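Local coordinates for protein cephalosporin hydroxylase CMCI (Streptomyces clavuligerus, PDB 2BM8) that probably takes part in cephamycin biosynthesis, in the step that hydroxylates the cephalosporin nucleus, and resembles SAM-dependent methyltransferases in fold, at residues His74-Glu79 / Met215-Ala220. The protein carries 3 engineered substitutions. Numbering follows the deposited sequence.
Sequences HDMLWE and MLYANA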
loop_
_atom_site.group_PDB
_atom_site.type_symbol
_atom_site.label_atom_id
_atom_site.label_comp_id
_atom_site.label_asym_id
_atom_site.label_seq_id
_atom_site.Cartn_x
_atom_site.Cartn_y
_atom_site.Cartn_z
ATOM N N HIS B 74 18.458 2.572 -23.599
ATOM C CA HIS B 74 19.582 1.736 -23.956
ATOM C C HIS B 74 19.114 0.657 -24.919
ATOM O O HIS B 74 19.741 0.454 -25.960
ATOM C CB HIS B 74 20.221 1.107 -22.731
ATOM C CG HIS B 74 21.250 0.088 -23.073
ATOM N ND1 HIS B 74 20.921 -1.213 -23.378
ATOM C CD2 HIS B 74 22.592 0.185 -23.207
ATOM C CE1 HIS B 74 22.024 -1.883 -23.659
ATOM N NE2 HIS B 74 23.051 -1.056 -23.571
ATOM N N ASP B 75 18.008 -0.014 -24.568
ATOM C CA ASP B 75 17.402 -1.043 -25.425
ATOM C C ASP B 75 16.992 -0.466 -26.777
ATOM O O ASP B 75 17.221 -1.073 -27.799
ATOM C CB ASP B 75 16.173 -1.687 -24.756
ATOM C CG ASP B 75 16.521 -2.466 -23.472
ATOM O OD1 ASP B 75 17.702 -2.857 -23.318
ATOM O OD2 ASP B 75 15.674 -2.716 -22.560
ATOM N N MET B 76 16.408 0.723 -26.768
ATOM C CA MET B 76 15.963 1.381 -27.985
ATOM C C MET B 76 17.146 1.702 -28.888
ATOM O O MET B 76 17.119 1.422 -30.065
ATOM C CB MET B 76 15.211 2.656 -27.633
ATOM C CG MET B 76 14.592 3.365 -28.829
ATOM S SD MET B 76 13.784 4.882 -28.322
ATOM C CE MET B 76 12.472 4.233 -27.257
ATOM N N LEU B 77 18.192 2.274 -28.316
ATOM C CA LEU B 77 19.405 2.550 -29.062
ATOM C C LEU B 77 19.967 1.278 -29.689
ATOM O O LEU B 77 20.311 1.275 -30.870
ATOM C CB LEU B 77 20.451 3.211 -28.167
ATOM C CG LEU B 77 20.455 4.732 -28.251
ATOM C CD1 LEU B 77 19.066 5.345 -28.113
ATOM C CD2 LEU B 77 21.396 5.301 -27.209
ATOM N N TRP B 78 20.014 0.204 -28.897
ATOM C CA TRP B 78 20.609 -1.068 -29.300
ATOM C C TRP B 78 19.854 -1.715 -30.456
ATOM O O TRP B 78 20.470 -2.297 -31.368
ATOM C CB TRP B 78 20.663 -2.035 -28.119
ATOM C CG TRP B 78 21.396 -3.304 -28.441
ATOM C CD1 TRP B 78 20.867 -4.568 -28.507
ATOM C CD2 TRP B 78 22.787 -3.433 -28.762
ATOM N NE1 TRP B 78 21.850 -5.468 -28.839
ATOM C CE2 TRP B 78 23.036 -4.802 -29.009
ATOM C CE3 TRP B 78 23.851 -2.530 -28.871
ATOM C CZ2 TRP B 78 24.306 -5.292 -29.358
ATOM C CZ3 TRP B 78 25.125 -3.018 -29.227
ATOM C CH2 TRP B 78 25.337 -4.388 -29.456
ATOM N N GLU B 79 18.533 -1.581 -30.431
ATOM C CA GLU B 79 17.664 -2.147 -31.456
ATOM C C GLU B 79 17.610 -1.279 -32.736
ATOM O O GLU B 79 17.755 -1.785 -33.841
ATOM C CB GLU B 79 16.259 -2.333 -30.876
ATOM C CG GLU B 79 15.150 -2.622 -31.893
ATOM C CD GLU B 79 13.781 -2.669 -31.235
ATOM O OE1 GLU B 79 13.510 -1.854 -30.317
ATOM O OE2 GLU B 79 12.970 -3.529 -31.617
ATOM N N MET B 215 4.480 -0.389 -27.726
ATOM C CA MET B 215 4.122 -1.010 -26.460
ATOM C C MET B 215 5.244 -1.770 -25.784
ATOM O O MET B 215 5.096 -2.141 -24.624
ATOM C CB MET B 215 2.939 -1.943 -26.655
ATOM C CG MET B 215 1.691 -1.235 -27.094
ATOM S SD MET B 215 1.179 0.098 -26.016
ATOM C CE MET B 215 0.377 -0.867 -24.704
ATOM N N LEU B 216 6.348 -2.014 -26.486
ATOM C CA LEU B 216 7.533 -2.587 -25.847
ATOM C C LEU B 216 8.190 -1.609 -24.870
ATOM O O LEU B 216 8.696 -2.017 -23.820
ATOM C CB LEU B 216 8.559 -3.033 -26.887
ATOM C CG LEU B 216 9.699 -3.921 -26.358
ATOM C CD1 LEU B 216 9.169 -5.187 -25.743
ATOM C CD2 LEU B 216 10.682 -4.265 -27.478
ATOM N N TYR B 217 8.168 -0.324 -25.214
ATOM C CA TYR B 217 8.819 0.709 -24.408
ATOM C C TYR B 217 7.856 1.593 -23.610
ATOM O O TYR B 217 8.212 2.083 -22.550
ATOM C CB TYR B 217 9.692 1.570 -25.311
ATOM C CG TYR B 217 10.771 0.787 -26.029
ATOM C CD1 TYR B 217 10.909 0.849 -27.408
ATOM C CD2 TYR B 217 11.656 -0.027 -25.322
ATOM C CE1 TYR B 217 11.904 0.123 -28.067
ATOM C CE2 TYR B 217 12.660 -0.751 -25.971
ATOM C CZ TYR B 217 12.780 -0.667 -27.338
ATOM O OH TYR B 217 13.770 -1.383 -27.970
ATOM N N ALA B 218 6.642 1.774 -24.110
ATOM C CA ALA B 218 5.687 2.728 -23.554
ATOM C C ALA B 218 5.301 2.507 -22.088
ATOM O O ALA B 218 5.002 3.460 -21.402
ATOM C CB ALA B 218 4.407 2.764 -24.420
ATOM N N ASN B 219 5.274 1.275 -21.602
ATOM C CA ASN B 219 4.970 1.050 -20.173
ATOM C C ASN B 219 6.215 0.761 -19.314
ATOM O O ASN B 219 6.100 0.332 -18.185
ATOM C CB ASN B 219 3.927 -0.066 -20.012
ATOM C CG ASN B 219 2.630 0.223 -20.775
ATOM O OD1 ASN B 219 2.157 1.362 -20.822
ATOM N ND2 ASN B 219 2.059 -0.808 -21.384
ATOM N N ALA B 220 7.407 1.019 -19.831
ATOM C CA ALA B 220 8.629 0.542 -19.163
ATOM C C ALA B 220 9.278 1.535 -18.189
ATOM O O ALA B 220 10.154 1.159 -17.437
ATOM C CB ALA B 220 9.643 0.074 -20.203
#
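This is a loop-to-helix contact: the ring of Tyr217, in the loop after strand 211-214, packs on helix 67-80 through Asp75 and Met76 and hydrogen-bonds Glu79. Tyr217 OH donates to Glu79 OE1 at a modelled 2.4 Å, a very short length best treated as doubtful. The oxygen OE1 arrives at the edge of the ring, near its plane, while the carboxylate itself stands almost upright to the ring, the two planes 78° apart. The Glu79 chain, extended beyond CG and starting anti to N (chi1 167°), carries the carboxylate to the hydroxyl end of the ring. Met76 covers one face: its CB sits 4.1 Å above the Tyr217 ring plane, towards the rim, and a bend at chi3 of -64° tips the methyl down onto the ring, with Met76 CE 3.7 Å from Tyr217 CD1. The sulfur makes an oblique Met-aromatic contact, Met76 SD lying 5.5 Å from the Tyr217 ring centroid. In this Rossmann-like, methyltransferase-type domain, with strand order 3-2-1-4-5-7-6, the helix precedes the first parallel strand, 84-88, and Met76 also packs on Tyr182 and Ile184 of strand 182-185. CB of Asp75 approaches the ring obliquely, 3.8 Å from Tyr217 CE2. Replacing Tyr217 by an alanine is likely to leave Glu79 OE1 without this hydrogen bond and to take away the ring that Met76 CB and CE rest on. Glu79 OE2 forms a salt bridge with Arg34 of a second subunit, an arginine that also packs on Tyr217.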